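Local coordinates for protein probable oxidoreductase (Mycobacterium abscessus, PDB 4EYE) that probably acts as an oxidoreductase of the quinone-reductase-like branch of the medium-chain dehydrogenase/reductase superfamily, its substrate not being established, at residues N124-P129 with E296-L301; P63-T68 with D328-K333. One frame throughout, in Å; residues are numbered along the deposited sequence.

Contacts 1 and 2 lie on opposite sides of the chain's centre, with about 26 Å between their centres and about 13 Å between their nearest atoms, so they do not touch. Along the sequence, 124-129 and 296-301 both fall between the two halves of contact 2. Contact 1 sets an edge strand of the sheet in the GroES-like part against a helix that follows the last strand of the parallel, nucleotide-binding-type sheet. Contact 2 joins helices from the N-terminal and C-terminal parts of the chain, both beside the first of these sheets. A molecule of 2-methyl-2,4-pentanediol, probably from the crystallisation liquor, sits about 5 Å from the side chain of L126 in contact 1.

Contact 1 of 2, residues N124-P129 with E296-L301; sequences NILPTP and ETQAGL
Q298 leaves its helix with CG trans to the backbone N (chi1 -177°), then bends at chi2 (70°), and this kinked reach lays its terminal amide against the strand at L126 and P127. On the facing side L126 places CG trans to its own carbonyl carbon, and the two side chains run past one another in opposite directions instead of meeting end on. The branch of the leucine that touches is CD1, 3.6 Å from Q298 OE1, while L126 CB lies 4.0 Å from Q298 CD. The backbones stay well apart, 7.7 Å between the CA atoms of L126 and Q298; on the helix side nearly all of the contact is made by Q298, with L126 reaching in from the strand.

Q298 NE2 comes to 2.8 Å from P127 O, yet the angle at NE2 between CD and that oxygen is about 160°. P127 O therefore lies nearly along the extension of the C-N bond, between the two N-H directions and somewhat out of the amide plane, and the approach is a close polar contact rather than a proper hydrogen bond. P129 CD adds an apolar neighbour 4.2 Å from Q298 NE2. The other end of the amide is steadied by H145, whose NE2 makes a weak hydrogen bond with OE1; the ND1 of the same histidine is bonded to T297 OG1, so one imidazole from helix 143-154 links two successive residues of helix 293-306.

The strand itself is fixed by backbone hydrogen bonds between L126 and M106 and between T128 and R104. An edge strand of the GroES-like β-sheet, leaned on by a helix that follows a Rossmann-type parallel sheet, fits the two-part architecture of medium-chain dehydrogenase/reductase proteins.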
loop_
_atom_site.group_PDB
_atom_site.type_symbol
_atom_site.label_atom_id
_atom_site.label_comp_id
_atom_site.label_asym_id
_atom_site.label_seq_id
_atom_site.Cartn_x
_atom_site.Cartn_y
_atom_site.Cartn_z
ATOM N N ASN A 124 9.686 2.335 -13.855
ATOM C CA ASN A 124 8.690 1.798 -12.916
ATOM C C ASN A 124 9.055 0.361 -12.412
ATOM O O ASN A 124 8.157 -0.418 -12.005
ATOM C CB ASN A 124 7.315 1.780 -13.621
ATOM C CG ASN A 124 6.780 3.188 -13.909
ATOM O OD1 ASN A 124 7.558 4.142 -13.988
ATOM N ND2 ASN A 124 5.456 3.325 -14.060
ATOM N N ILE A 125 10.339 0.024 -12.476
ATOM C CA ILE A 125 10.817 -1.303 -12.096
ATOM C C ILE A 125 11.756 -1.123 -10.912
ATOM O O ILE A 125 12.580 -0.227 -10.934
ATOM C CB ILE A 125 11.590 -1.974 -13.257
ATOM C CG1 ILE A 125 10.632 -2.389 -14.378
ATOM C CG2 ILE A 125 12.385 -3.183 -12.751
ATOM C CD1 ILE A 125 9.679 -3.542 -13.965
ATOM N N LEU A 126 11.619 -1.978 -9.892
ATOM C CA LEU A 126 12.519 -2.002 -8.748
ATOM C C LEU A 126 12.978 -3.446 -8.473
ATOM O O LEU A 126 12.205 -4.405 -8.665
ATOM C CB LEU A 126 11.870 -1.389 -7.517
ATOM C CG LEU A 126 11.457 0.134 -7.584
ATOM C CD1 LEU A 126 10.418 0.454 -6.531
ATOM C CD2 LEU A 126 12.570 1.162 -7.472
ATOM N N PRO A 127 14.245 -3.611 -8.034
ATOM C CA PRO A 127 14.735 -4.916 -7.668
ATOM C C PRO A 127 14.079 -5.467 -6.400
ATOM O O PRO A 127 14.025 -4.802 -5.371
ATOM C CB PRO A 127 16.263 -4.710 -7.476
ATOM C CG PRO A 127 16.416 -3.247 -7.175
ATOM C CD PRO A 127 15.251 -2.542 -7.853
ATOM N N THR A 128 13.600 -6.718 -6.490
ATOM C CA THR A 128 12.930 -7.367 -5.379
ATOM C C THR A 128 13.932 -7.735 -4.268
ATOM O O THR A 128 14.909 -8.402 -4.542
ATOM C CB THR A 128 12.258 -8.686 -5.845
ATOM O OG1 THR A 128 11.256 -8.380 -6.833
ATOM C CG2 THR A 128 11.664 -9.438 -4.602
ATOM N N PRO A 129 13.672 -7.333 -2.998
ATOM C CA PRO A 129 14.641 -7.689 -1.938
ATOM C C PRO A 129 14.815 -9.202 -1.849
ATOM O O PRO A 129 13.818 -9.953 -1.908
ATOM C CB PRO A 129 13.998 -7.128 -0.689
ATOM C CG PRO A 129 13.206 -5.948 -1.181
ATOM C CD PRO A 129 12.679 -6.351 -2.515
ATOM N N GLU A 296 15.738 6.275 -2.884
ATOM C CA GLU A 296 15.864 6.405 -1.430
ATOM C C GLU A 296 14.814 5.605 -0.678
ATOM O O GLU A 296 15.119 5.034 0.336
ATOM C CB GLU A 296 15.758 7.873 -0.983
ATOM C CG GLU A 296 16.249 8.050 0.434
ATOM C CD GLU A 296 16.125 9.474 1.006
ATOM O OE1 GLU A 296 15.729 9.560 2.211
ATOM O OE2 GLU A 296 16.488 10.433 0.303
ATOM N N THR A 297 13.571 5.593 -1.145
ATOM C CA THR A 297 12.546 4.810 -0.475
ATOM C C THR A 297 12.845 3.296 -0.624
ATOM O O THR A 297 12.707 2.548 0.321
ATOM C CB THR A 297 11.112 5.098 -0.956
ATOM O OG1 THR A 297 11.020 4.829 -2.357
ATOM C CG2 THR A 297 10.743 6.556 -0.687
ATOM N N GLN A 298 13.294 2.877 -1.797
ATOM C CA GLN A 298 13.658 1.462 -2.017
ATOM C C GLN A 298 14.858 1.041 -1.129
ATOM O O GLN A 298 14.818 -0.010 -0.508
ATOM C CB GLN A 298 14.017 1.209 -3.487
ATOM C CG GLN A 298 14.335 -0.238 -3.814
ATOM C CD GLN A 298 13.131 -1.163 -3.764
ATOM O OE1 GLN A 298 12.001 -0.739 -3.577
ATOM N NE2 GLN A 298 13.371 -2.460 -3.996
ATOM N N ALA A 299 15.873 1.888 -1.056
ATOM C CA ALA A 299 17.035 1.634 -0.203
ATOM C C ALA A 299 16.625 1.515 1.285
ATOM O O ALA A 299 17.057 0.601 1.977
ATOM C CB ALA A 299 18.143 2.675 -0.425
ATOM N N GLY A 300 15.766 2.428 1.747
ATOM C CA GLY A 300 15.247 2.409 3.113
ATOM C C GLY A 300 14.478 1.140 3.407
ATOM O O GLY A 300 14.649 0.503 4.476
ATOM N N LEU A 301 13.662 0.725 2.454
ATOM C CA LEU A 301 12.850 -0.495 2.632
ATOM C C LEU A 301 13.706 -1.766 2.572
ATOM O O LEU A 301 13.469 -2.703 3.345
ATOM C CB LEU A 301 11.691 -0.559 1.637
ATOM C CG LEU A 301 10.593 0.473 1.867
ATOM C CD1 LEU A 301 9.651 0.436 0.645
ATOM C CD2 LEU A 301 9.827 0.307 3.211
#

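Contact 2 of 2, residues P63-T68 with D328-K333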
loop_
_atom_site.group_PDB
_atom_site.type_symbol
_atom_site.label_atom_id
_atom_site.label_comp_id
_atom_site.label_asym_id
_atom_site.label_seq_id
_atom_site.Cartn_x
_atom_site.Cartn_y
_atom_site.Cartn_z
ATOM N N PRO A 63 -7.036 1.692 -4.590
ATOM C CA PRO A 63 -7.263 2.304 -5.921
ATOM C C PRO A 63 -7.802 1.343 -6.975
ATOM O O PRO A 63 -8.689 1.719 -7.756
ATOM C CB PRO A 63 -5.883 2.826 -6.310
ATOM C CG PRO A 63 -5.246 3.171 -4.987
ATOM C CD PRO A 63 -5.725 2.078 -4.037
ATOM N N ASP A 64 -7.341 0.091 -6.956
ATOM C CA ASP A 64 -7.831 -0.915 -7.900
ATOM C C ASP A 64 -9.325 -1.034 -7.777
ATOM O O ASP A 64 -10.066 -0.976 -8.761
ATOM C CB ASP A 64 -7.263 -2.333 -7.680
ATOM C CG ASP A 64 -5.766 -2.415 -7.710
ATOM O OD1 ASP A 64 -5.076 -1.644 -8.444
ATOM O OD2 ASP A 64 -5.251 -3.373 -7.055
ATOM N N TYR A 65 -9.764 -1.240 -6.552
ATOM C CA TYR A 65 -11.186 -1.380 -6.242
ATOM C C TYR A 65 -12.012 -0.139 -6.673
ATOM O O TYR A 65 -13.067 -0.245 -7.318
ATOM C CB TYR A 65 -11.317 -1.625 -4.735
ATOM C CG TYR A 65 -12.734 -1.515 -4.222
ATOM C CD1 TYR A 65 -13.730 -2.323 -4.740
ATOM C CD2 TYR A 65 -13.073 -0.612 -3.229
ATOM C CE1 TYR A 65 -15.027 -2.233 -4.290
ATOM C CE2 TYR A 65 -14.390 -0.502 -2.783
ATOM C CZ TYR A 65 -15.362 -1.320 -3.342
ATOM O OH TYR A 65 -16.669 -1.259 -2.918
ATOM N N LEU A 66 -11.508 1.038 -6.324
ATOM C CA LEU A 66 -12.152 2.294 -6.717
ATOM C C LEU A 66 -12.280 2.374 -8.235
ATOM O O LEU A 66 -13.313 2.833 -8.738
ATOM C CB LEU A 66 -11.371 3.526 -6.159
ATOM C CG LEU A 66 -11.320 3.698 -4.612
ATOM C CD1 LEU A 66 -10.676 5.020 -4.115
ATOM C CD2 LEU A 66 -12.741 3.618 -4.021
ATOM N N MET A 67 -11.242 1.929 -8.955
ATOM C CA MET A 67 -11.247 1.978 -10.404
ATOM C C MET A 67 -12.341 1.085 -10.971
ATOM O O MET A 67 -12.996 1.449 -11.918
ATOM C CB MET A 67 -9.886 1.599 -10.986
ATOM C CG MET A 67 -8.898 2.712 -10.813
ATOM S SD MET A 67 -7.270 2.355 -11.520
ATOM C CE MET A 67 -7.559 2.798 -13.197
ATOM N N THR A 68 -12.560 -0.073 -10.347
ATOM C CA THR A 68 -13.635 -0.949 -10.796
ATOM C C THR A 68 -15.041 -0.327 -10.655
ATOM O O THR A 68 -15.971 -0.757 -11.341
ATOM C CB THR A 68 -13.611 -2.298 -10.124
ATOM O OG1 THR A 68 -14.095 -2.210 -8.780
ATOM C CG2 THR A 68 -12.188 -2.878 -10.183
ATOM N N ASP A 328 -14.271 -9.650 -1.591
ATOM C CA ASP A 328 -13.825 -9.808 -0.194
ATOM C C ASP A 328 -13.101 -8.568 0.295
ATOM O O ASP A 328 -13.335 -8.090 1.408
ATOM C CB ASP A 328 -12.927 -11.019 -0.081
ATOM C CG ASP A 328 -13.697 -12.327 -0.232
ATOM O OD1 ASP A 328 -14.943 -12.302 -0.218
ATOM O OD2 ASP A 328 -13.032 -13.379 -0.335
ATOM N N PHE A 329 -12.261 -8.020 -0.560
ATOM C CA PHE A 329 -11.559 -6.790 -0.241
ATOM C C PHE A 329 -12.534 -5.635 0.044
ATOM O O PHE A 329 -12.385 -4.908 1.016
ATOM C CB PHE A 329 -10.602 -6.410 -1.388
ATOM C CG PHE A 329 -9.899 -5.112 -1.154
ATOM C CD1 PHE A 329 -10.454 -3.909 -1.596
ATOM C CD2 PHE A 329 -8.716 -5.080 -0.454
ATOM C CE1 PHE A 329 -9.811 -2.706 -1.337
ATOM C CE2 PHE A 329 -8.062 -3.891 -0.198
ATOM C CZ PHE A 329 -8.599 -2.707 -0.638
ATOM N N ALA A 330 -13.504 -5.470 -0.835
ATOM C CA ALA A 330 -14.560 -4.454 -0.690
ATOM C C ALA A 330 -15.438 -4.677 0.563
ATOM O O ALA A 330 -15.822 -3.723 1.211
ATOM C CB ALA A 330 -15.435 -4.437 -1.938
ATOM N N ASP A 331 -15.707 -5.934 0.892
ATOM C CA ASP A 331 -16.494 -6.284 2.066
ATOM C C ASP A 331 -15.699 -6.131 3.363
ATOM O O ASP A 331 -16.230 -6.409 4.426
ATOM C CB ASP A 331 -16.969 -7.731 1.993
ATOM C CG ASP A 331 -17.943 -7.979 0.880
ATOM O OD1 ASP A 331 -18.459 -7.021 0.323
ATOM O OD2 ASP A 331 -18.156 -9.136 0.525
ATOM N N GLY A 332 -14.433 -5.696 3.298
ATOM C CA GLY A 332 -13.649 -5.438 4.510
ATOM C C GLY A 332 -13.076 -6.673 5.180
ATOM O O GLY A 332 -12.801 -6.667 6.379
ATOM N N LYS A 333 -12.881 -7.744 4.424
ATOM C CA LYS A 333 -12.327 -8.973 4.984
ATOM C C LYS A 333 -10.780 -9.068 5.019
ATOM O O LYS A 333 -10.262 -9.989 5.606
ATOM C CB LYS A 333 -12.918 -10.173 4.243
ATOM C CG LYS A 333 -14.446 -10.187 4.302
ATOM C CD LYS A 333 -15.042 -11.391 3.581
ATOM C CE LYS A 333 -16.540 -11.528 3.866
ATOM N NZ LYS A 333 -17.017 -12.765 3.226
#
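Helices 62-68 and 322-330 come nearest at Y65 and A330, whose CA atoms are 7.2 Å apart, close to where the second helix stops. It ends in a Schellman motif: G332 takes a positive phi of 79°, with K333 N bonded to D328 O at 3.1 Å and G332 N to F329 O at 3.2 Å. Helix 62-68 follows strand 57-59, while helix 322-330 makes the beta-alpha-beta crossover between parallel strands 313-318 and 337-341; the latter pairs antiparallel with 57-59, so the contact lies beside the place where the C-terminal part of the chain adds to the GroES-like sheet.

The Y65 ring reaches from helix 62-68 towards the other helix, swung across by a chi1 of 168° that sets CG trans to the backbone N. A330 CA lies over one face, offset toward the rim; A330 CB presses tightly on the ring, 3.2 Å from Y65 CE1. Nearer the backbone, Y65 CB lies 3.9 Å from F329 CE1. The phenol oxygen makes a weak hydrogen bond with K69 NZ, and P33 also touches the tyrosine. Within the first helix T68 OG1 donates to Y65 O at 2.7 Å, meeting a lone pair in the carbonyl plane at 133°.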